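Local coordinates for actin binding protein family protein (Entamoeba histolytica HM-1:IMSS, PDB 6K2F) that probably binds actin monomers and holds back filament assembly, and is represented here by the N-terminal ADF-homology domain of a twinfilin, at residues A[26-31]-A[61-66]; A[81-86]-A[116-121]. All blocks are in the same frame, centred on the assembly; numbering follows the deposited sequence.

Overall arrangement
Both contacts belong to the single mixed sheet at the core of this ADF-homology domain, and their centres lie about 11 Å apart. Contact 1 comes first along the chain, pairing strand 23-29 with strand 62-68 antiparallel; contact 2 follows, pairing strand 77-85 with strand 114-120 in parallel. Strands 62-68 and 77-85 are neighbours, so the four segments follow one another across the sheet, and Leu65 packs on Leu82 where the two contacts touch. The parallel pairing of contact 2 needs a crossover, which helices 92-101 and 103-109 supply. Helix 92-101 packs on contact 1 and reaches Ile86 of contact 2; helix 127-137 covers the Leu81 and Ile118 face, giving the helix-sheet-helix sandwich of the actin-depolymerising factor fold.

Contact 1: residues A[26-31]-A[61-66]; sequences ATIVDE and PSYILF
Ala26 and Tyr63 form an antiparallel hydrogen-bonded pair. Ala26 N donates a hydrogen bond to Tyr63 O at 2.8 Å, and Tyr63 N returns a nearly straight bond (169°) to Ala26 O at 2.9 Å. The strands then splay apart, their directions 140° from each other, and side chains take over. The small Ala26 leaves room on its face of the sheet for the tyrosine ring, whose CG stands beside its own backbone N (chi1 -57°). From there the ring reaches along strand 23-29, and Ile28 slants across it, CG1 lying 4.2 Å from Tyr63 CE2 and CD1 3.9 Å from Tyr63 OH. Beyond the backbone pair, Thr27 presents its methyl rather than its hydroxyl, with CG2 3.8 Å from Ser62 CB. Ser62 OG is hydrogen-bonded to Gln25 NE2.

Helix 92-101 positions this group: Tyr63 OH is bonded to Tyr98 O, and Tyr98 OH to Ile28 N. Phe105, on helix 103-109, meets the Tyr63 ring edge-to-face. A buried tyrosine suits the site because its ring fills the apolar layer and its hydroxyl has a polar partner at the helix, tying the sheet to the helix through a directed bond as well as hydrophobic contact.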
ATOM      1  N   ALA A  26      15.193  -5.838   3.781  1.00 13.07           N
ATOM      2  CA  ALA A  26      16.074  -6.058   4.945  1.00 13.15           C
ATOM      3  C   ALA A  26      17.421  -6.576   4.461  1.00 12.97           C
ATOM      4  O   ALA A  26      17.480  -7.276   3.451  1.00 13.79           O
ATOM      5  CB  ALA A  26      15.427  -7.010   5.914  1.00 16.71           C
ATOM      6  N   THR A  27      18.482  -6.252   5.182  1.00 14.85           N
ATOM      7  CA  THR A  27      19.830  -6.782   4.899  1.00 14.48           C
ATOM      8  C   THR A  27      20.461  -7.235   6.206  1.00 13.82           C
ATOM      9  O   THR A  27      20.049  -6.786   7.291  1.00 15.75           O
ATOM     10  CB  THR A  27      20.754  -5.781   4.191  1.00 19.66           C
ATOM     11  OG1 THR A  27      20.926  -4.629   5.016  1.00 22.25           O
ATOM     12  CG2 THR A  27      20.204  -5.350   2.852  1.00 20.16           C
ATOM     13  N   ILE A  28      21.480  -8.071   6.088  1.00 15.08           N
ATOM     14  CA  ILE A  28      22.257  -8.534   7.262  1.00 15.25           C
ATOM     15  C   ILE A  28      23.328  -7.476   7.548  1.00 18.53           C
ATOM     16  O   ILE A  28      24.202  -7.221   6.692  1.00 21.08           O
ATOM     17  CB  ILE A  28      22.816  -9.940   6.997  1.00 18.49           C
ATOM     18  CG1 ILE A  28      21.678 -10.910   6.678  1.00 18.09           C
ATOM     19  CG2 ILE A  28      23.667 -10.394   8.171  1.00 23.63           C
ATOM     20  CD1 ILE A  28      22.111 -12.312   6.275  1.00 21.08           C
ATOM     21  N   VAL A  29      23.260  -6.901   8.745  1.00 17.60           N
ATOM     22  CA  VAL A  29      24.127  -5.803   9.226  1.00 20.15           C
ATOM     23  C   VAL A  29      24.554  -6.203  10.630  1.00 22.29           C
ATOM     24  O   VAL A  29      23.676  -6.503  11.457  1.00 21.87           O
ATOM     25  CB  VAL A  29      23.420  -4.438   9.231  1.00 24.23           C
ATOM     26  CG1 VAL A  29      24.318  -3.359   9.826  1.00 28.11           C
ATOM     27  CG2 VAL A  29      22.979  -4.027   7.845  1.00 28.96           C
ATOM     28  N   ASP A  30      25.850  -6.185  10.908  1.00 24.49           N
ATOM     29  CA  ASP A  30      26.351  -6.522  12.258  1.00 26.15           C
ATOM     30  C   ASP A  30      25.900  -7.964  12.527  1.00 29.93           C
ATOM     31  O   ASP A  30      26.289  -8.814  11.732  1.00 33.33           O
ATOM     32  CB  ASP A  30      25.930  -5.402  13.212  1.00 24.28           C
ATOM     33  CG  ASP A  30      26.589  -4.061  12.876  1.00 32.88           C
ATOM     34  OD1 ASP A  30      27.589  -4.067  12.090  1.00 30.81           O
ATOM     35  OD2 ASP A  30      26.128  -3.023  13.421  1.00 31.01           O
ATOM     36  N   GLU A  31      25.101  -8.233  13.564  1.00 28.99           N
ATOM     37  CA  GLU A  31      24.718  -9.635  13.907  1.00 41.01           C
ATOM     38  C   GLU A  31      23.242  -9.874  13.570  1.00 35.82           C
ATOM     39  O   GLU A  31      22.704 -10.932  13.970  1.00 29.19           O
ATOM     40  CB  GLU A  31      25.021  -9.958  15.376  1.00 49.60           C
ATOM     41  CG  GLU A  31      24.932  -8.779  16.335  1.00 62.33           C
ATOM     42  CD  GLU A  31      25.384  -9.110  17.745  1.00 66.85           C
ATOM     43  OE1 GLU A  31      26.396  -9.828  17.889  1.00 54.59           O
ATOM     44  OE2 GLU A  31      24.714  -8.658  18.688  1.00 68.11           O
ATOM     45  N   PRO A  61      23.150  -8.896  -2.014  1.00 13.41           N
ATOM     46  CA  PRO A  61      22.013  -9.658  -1.535  1.00 11.86           C
ATOM     47  C   PRO A  61      21.105  -8.792  -0.660  1.00 12.61           C
ATOM     48  O   PRO A  61      21.545  -7.977   0.087  1.00 14.38           O
ATOM     49  CB  PRO A  61      22.626 -10.832  -0.777  1.00 15.82           C
ATOM     50  CG  PRO A  61      24.032 -10.939  -1.325  1.00 17.03           C
ATOM     51  CD  PRO A  61      24.429  -9.516  -1.640  1.00 15.15           C
ATOM     52  N   SER A  62      19.799  -9.034  -0.771  1.00 12.12           N
ATOM     53  CA  SER A  62      18.818  -8.429   0.154  1.00 12.32           C
ATOM     54  C   SER A  62      17.587  -9.302   0.217  1.00 12.71           C
ATOM     55  O   SER A  62      17.383 -10.152  -0.676  1.00 11.92           O
ATOM     56  CB  SER A  62      18.477  -6.992  -0.156  1.00 12.79           C
ATOM     57  OG  SER A  62      17.817  -6.847  -1.399  1.00 15.64           O
ATOM     58  N   TYR A  63      16.825  -9.133   1.282  1.00 13.60           N
ATOM     59  CA  TYR A  63      15.502  -9.755   1.420  1.00 11.20           C
ATOM     60  C   TYR A  63      14.418  -8.711   1.224  1.00 13.18           C
ATOM     61  O   TYR A  63      14.556  -7.567   1.662  1.00 12.50           O
ATOM     62  CB  TYR A  63      15.322 -10.334   2.809  1.00 14.08           C
ATOM     63  CG  TYR A  63      16.352 -11.341   3.228  1.00 11.77           C
ATOM     64  CD1 TYR A  63      16.413 -12.587   2.643  1.00 12.77           C
ATOM     65  CD2 TYR A  63      17.231 -11.064   4.261  1.00 12.45           C
ATOM     66  CE1 TYR A  63      17.337 -13.534   3.056  1.00 12.85           C
ATOM     67  CE2 TYR A  63      18.131 -12.007   4.709  1.00 14.77           C
ATOM     68  CZ  TYR A  63      18.200 -13.244   4.106  1.00 15.56           C
ATOM     69  OH  TYR A  63      19.135 -14.133   4.562  1.00 16.07           O
ATOM     70  N   ILE A  64      13.299  -9.139   0.655  1.00 11.06           N
ATOM     71  CA  ILE A  64      12.068  -8.304   0.606  1.00 13.23           C
ATOM     72  C   ILE A  64      10.943  -9.119   1.228  1.00 14.59           C
ATOM     73  O   ILE A  64      10.695 -10.225   0.776  1.00 13.22           O
ATOM     74  CB  ILE A  64      11.639  -7.923  -0.821  1.00 15.60           C
ATOM     75  CG1 ILE A  64      12.768  -7.332  -1.662  1.00 22.31           C
ATOM     76  CG2 ILE A  64      10.428  -7.000  -0.723  1.00 16.73           C
ATOM     77  CD1 ILE A  64      13.096  -5.952  -1.306  1.00 22.15           C
ATOM     78  N   LEU A  65      10.330  -8.586   2.276  1.00 13.61           N
ATOM     79  CA  LEU A  65       9.099  -9.153   2.859  1.00 12.37           C
ATOM     80  C   LEU A  65       7.933  -8.436   2.195  1.00 10.57           C
ATOM     81  O   LEU A  65       7.775  -7.240   2.432  1.00 12.52           O
ATOM     82  CB  LEU A  65       9.115  -8.959   4.370  1.00 13.44           C
ATOM     83  CG  LEU A  65      10.346  -9.512   5.064  1.00 19.69           C
ATOM     84  CD1 LEU A  65      10.301  -9.223   6.545  1.00 19.72           C
ATOM     85  CD2 LEU A  65      10.480 -10.993   4.797  1.00 24.28           C
ATOM     86  N   PHE A  66       7.235  -9.134   1.320  1.00 13.04           N
ATOM     87  CA  PHE A  66       6.243  -8.527   0.412  1.00 14.55           C
ATOM     88  C   PHE A  66       4.854  -9.035   0.814  1.00 11.80           C
ATOM     89  O   PHE A  66       4.554 -10.219   0.742  1.00 12.83           O
ATOM     90  CB  PHE A  66       6.585  -8.865  -1.031  1.00 12.10           C
ATOM     91  CG  PHE A  66       5.840  -8.031  -2.033  1.00 12.24           C
ATOM     92  CD1 PHE A  66       4.538  -8.358  -2.364  1.00 12.47           C
ATOM     93  CD2 PHE A  66       6.448  -6.953  -2.661  1.00 10.55           C
ATOM     94  CE1 PHE A  66       3.847  -7.611  -3.298  1.00 13.51           C
ATOM     95  CE2 PHE A  66       5.732  -6.178  -3.563  1.00 13.83           C
ATOM     96  CZ  PHE A  66       4.442  -6.517  -3.885  1.00 12.07           C
TER

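Contact 2: residues A[81-86]-A[116-121]; sequences LLLAYI and YEIHGT
Leu81 lays CD2 against the edge of the Tyr116 ring, 3.9 Å from Tyr116 CD2, the two side chains running side by side. On the same face Leu83 and Ile118 repeat the arrangement, with Leu83 CD2 3.8 Å from Ile118 CD1; these branched apolar chains suit the layer under helix 127-137, where Phe134 meets both Tyr116 and Ile118. The other face carries Leu82 and Glu117. Glu117 slants across Leu82, with its CG methylene 4.0 Å from Leu82 CB, while the extended chain carries its carboxylate to a salt bridge with Arg106.

Between these two layers, five backbone hydrogen bonds alternate between the strands, from Leu82 N–Tyr116 O to Ile86 N–Gly120 O; the shortest joins Ile118 N to Leu82 O at 2.7 Å. This is a parallel pair of the ADF-homology sheet, and the intervening chain, with helices 92-101 and 103-109, makes the crossover it requires.

Toward the strand ends, the side chains of Ile86 and His119 cross at about a right angle, Ile86 CD1 3.7 Å from His119 CE1. Gly120, paired with Tyr85, adds no side chain beside the Tyr85 ring, which meets the Gly120 and Thr121 carbonyl oxygens obliquely, Tyr85 CE1 3.5 Å from Thr121 O. Tyr85 CG is anti to its backbone N (chi1 171°), which sends the ring out past the strand end. A water in the ring plane bridges Tyr85 OH, at 2.7 Å, to Thr121 O, at 3.0 Å, and the hydroxyl is also hydrogen-bonded to Gly59 N.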
ATOM      1  N   LEU A  81       5.111 -12.863   0.942  1.00 14.05           N
ATOM      2  CA  LEU A  81       6.185 -13.507   0.163  1.00 12.82           C
ATOM      3  C   LEU A  81       7.513 -13.147   0.808  1.00 14.48           C
ATOM      4  O   LEU A  81       7.703 -11.984   1.213  1.00 14.26           O
ATOM      5  CB  LEU A  81       6.185 -13.003  -1.280  1.00 15.32           C
ATOM      6  CG  LEU A  81       4.838 -12.963  -1.978  1.00 14.46           C
ATOM      7  CD1 LEU A  81       5.004 -12.304  -3.335  1.00 19.05           C
ATOM      8  CD2 LEU A  81       4.245 -14.341  -2.073  1.00 16.18           C
ATOM      9  N   LEU A  82       8.405 -14.117   0.879  1.00 13.36           N
ATOM     10  CA  LEU A  82       9.815 -13.838   1.210  1.00 14.28           C
ATOM     11  C   LEU A  82      10.571 -13.853  -0.111  1.00 13.52           C
ATOM     12  O   LEU A  82      10.661 -14.923  -0.727  1.00 15.73           O
ATOM     13  CB  LEU A  82      10.344 -14.889   2.185  1.00 14.60           C
ATOM     14  CG  LEU A  82      11.845 -14.754   2.477  1.00 20.81           C
ATOM     15  CD1 LEU A  82      12.193 -13.378   3.020  1.00 25.72           C
ATOM     16  CD2 LEU A  82      12.283 -15.850   3.427  1.00 26.87           C
ATOM     17  N   LEU A  83      11.011 -12.686  -0.560  1.00 11.96           N
ATOM     18  CA  LEU A  83      11.819 -12.569  -1.794  1.00 12.23           C
ATOM     19  C   LEU A  83      13.270 -12.517  -1.342  1.00 14.43           C
ATOM     20  O   LEU A  83      13.595 -11.648  -0.530  1.00 14.72           O
ATOM     21  CB  LEU A  83      11.429 -11.306  -2.552  1.00 14.98           C
ATOM     22  CG  LEU A  83       9.935 -11.126  -2.831  1.00 15.16           C
ATOM     23  CD1 LEU A  83       9.708  -9.863  -3.641  1.00 16.74           C
ATOM     24  CD2 LEU A  83       9.340 -12.330  -3.532  1.00 16.38           C
ATOM     25  N   ALA A  84      14.101 -13.432  -1.808  1.00 10.78           N
ATOM     26  CA  ALA A  84      15.521 -13.419  -1.415  1.00 12.71           C
ATOM     27  C   ALA A  84      16.314 -13.204  -2.695  1.00 11.07           C
ATOM     28  O   ALA A  84      16.340 -14.132  -3.541  1.00 11.94           O
ATOM     29  CB  ALA A  84      15.895 -14.695  -0.738  1.00 14.43           C
ATOM     30  N   TYR A  85      16.902 -12.017  -2.826  1.00 11.81           N
ATOM     31  CA  TYR A  85      17.772 -11.664  -3.970  1.00 11.54           C
ATOM     32  C   TYR A  85      19.193 -12.033  -3.557  1.00 11.44           C
ATOM     33  O   TYR A  85      19.725 -11.386  -2.660  1.00 12.48           O
ATOM     34  CB  TYR A  85      17.636 -10.187  -4.336  1.00 12.22           C
ATOM     35  CG  TYR A  85      18.667  -9.732  -5.343  1.00 11.49           C
ATOM     36  CD1 TYR A  85      18.783 -10.338  -6.580  1.00 12.27           C
ATOM     37  CD2 TYR A  85      19.553  -8.715  -5.049  1.00 14.13           C
ATOM     38  CE1 TYR A  85      19.740  -9.932  -7.496  1.00 13.01           C
ATOM     39  CE2 TYR A  85      20.516  -8.313  -5.950  1.00 10.85           C
ATOM     40  CZ  TYR A  85      20.618  -8.916  -7.187  1.00 11.56           C
ATOM     41  OH  TYR A  85      21.595  -8.521  -8.064  1.00 13.83           O
ATOM     42  N   ILE A  86      19.708 -13.113  -4.110  1.00 11.01           N
ATOM     43  CA  ILE A  86      21.047 -13.629  -3.741  1.00 14.32           C
ATOM     44  C   ILE A  86      21.796 -13.843  -5.038  1.00 12.97           C
ATOM     45  O   ILE A  86      21.817 -14.949  -5.586  1.00 13.99           O
ATOM     46  CB  ILE A  86      20.946 -14.890  -2.866  1.00 15.11           C
ATOM     47  CG1 ILE A  86      20.067 -14.632  -1.643  1.00 16.17           C
ATOM     48  CG2 ILE A  86      22.349 -15.371  -2.493  1.00 19.74           C
ATOM     49  CD1 ILE A  86      19.775 -15.869  -0.838  1.00 21.43           C
ATOM     50  N   TYR A 116       4.837 -18.029   0.026  1.00 15.90           N
ATOM     51  CA  TYR A 116       5.963 -18.536  -0.781  1.00 16.77           C
ATOM     52  C   TYR A 116       7.267 -17.895  -0.322  1.00 17.58           C
ATOM     53  O   TYR A 116       7.267 -16.722   0.088  1.00 14.87           O
ATOM     54  CB  TYR A 116       5.799 -18.169  -2.256  1.00 17.61           C
ATOM     55  CG  TYR A 116       4.594 -18.782  -2.908  1.00 19.74           C
ATOM     56  CD1 TYR A 116       4.468 -20.159  -3.004  1.00 21.59           C
ATOM     57  CD2 TYR A 116       3.582 -17.985  -3.415  1.00 20.65           C
ATOM     58  CE1 TYR A 116       3.366 -20.736  -3.605  1.00 25.53           C
ATOM     59  CE2 TYR A 116       2.467 -18.553  -4.006  1.00 20.00           C
ATOM     60  CZ  TYR A 116       2.365 -19.922  -4.104  1.00 25.34           C
ATOM     61  OH  TYR A 116       1.282 -20.484  -4.715  1.00 32.54           O
ATOM     62  N   GLU A 117       8.345 -18.653  -0.478  1.00 16.46           N
ATOM     63  CA  GLU A 117       9.722 -18.134  -0.376  1.00 16.48           C
ATOM     64  C   GLU A 117      10.293 -18.229  -1.785  1.00 17.13           C
ATOM     65  O   GLU A 117      10.380 -19.367  -2.300  1.00 22.98           O
ATOM     66  CB  GLU A 117      10.475 -18.912   0.690  1.00 19.37           C
ATOM     67  CG  GLU A 117       9.802 -18.829   2.058  1.00 26.55           C
ATOM     68  CD  GLU A 117      10.607 -19.463   3.180  1.00 45.18           C
ATOM     69  OE1 GLU A 117      11.721 -19.927   2.892  1.00 37.03           O
ATOM     70  OE2 GLU A 117      10.116 -19.494   4.335  1.00 30.65           O
ATOM     71  N   ILE A 118      10.683 -17.109  -2.364  1.00 14.61           N
ATOM     72  CA  ILE A 118      11.134 -16.996  -3.775  1.00 13.86           C
ATOM     73  C   ILE A 118      12.612 -16.604  -3.792  1.00 16.84           C
ATOM     74  O   ILE A 118      12.951 -15.448  -3.447  1.00 16.51           O
ATOM     75  CB  ILE A 118      10.268 -16.021  -4.575  1.00 16.58           C
ATOM     76  CG1 ILE A 118       8.797 -16.406  -4.486  1.00 21.51           C
ATOM     77  CG2 ILE A 118      10.757 -15.956  -6.015  1.00 22.06           C
ATOM     78  CD1 ILE A 118       7.861 -15.436  -5.161  1.00 20.84           C
ATOM     79  N   HIS A 119      13.455 -17.550  -4.188  1.00 17.33           N
ATOM     80  CA  HIS A 119      14.913 -17.323  -4.318  1.00 16.35           C
ATOM     81  C   HIS A 119      15.186 -16.843  -5.742  1.00 18.09           C
ATOM     82  O   HIS A 119      14.738 -17.507  -6.682  1.00 25.12           O
ATOM     83  CB  HIS A 119      15.644 -18.611  -3.963  1.00 17.13           C
ATOM     84  CG  HIS A 119      17.122 -18.525  -4.083  1.00 20.45           C
ATOM     85  ND1 HIS A 119      17.942 -18.532  -2.971  1.00 25.03           N
ATOM     86  CD2 HIS A 119      17.931 -18.484  -5.164  1.00 27.00           C
ATOM     87  CE1 HIS A 119      19.206 -18.474  -3.376  1.00 20.80           C
ATOM     88  NE2 HIS A 119      19.227 -18.445  -4.706  1.00 30.04           N
ATOM     89  N   GLY A 120      15.831 -15.697  -5.911  1.00 15.78           N
ATOM     90  CA  GLY A 120      16.152 -15.161  -7.244  1.00 14.95           C
ATOM     91  C   GLY A 120      17.580 -14.675  -7.274  1.00 15.15           C
ATOM     92  O   GLY A 120      18.108 -14.361  -6.208  1.00 14.71           O
ATOM     93  N   THR A 121      18.203 -14.663  -8.449  1.00 12.66           N
ATOM     94  CA  THR A 121      19.640 -14.282  -8.572  1.00 13.30           C
ATOM     95  C   THR A 121      19.802 -13.057  -9.461  1.00 13.36           C
ATOM     96  O   THR A 121      20.923 -12.563  -9.547  1.00 15.00           O
ATOM     97  CB  THR A 121      20.466 -15.467  -9.081  1.00 17.42           C
ATOM     98  OG1 THR A 121      20.110 -15.726 -10.445  1.00 16.79           O
ATOM     99  CG2 THR A 121      20.253 -16.701  -8.222  1.00 21.08           C
TER
HETATM  100  O   HOH W   1      21.789  -9.837 -10.368  1.00 15.55           O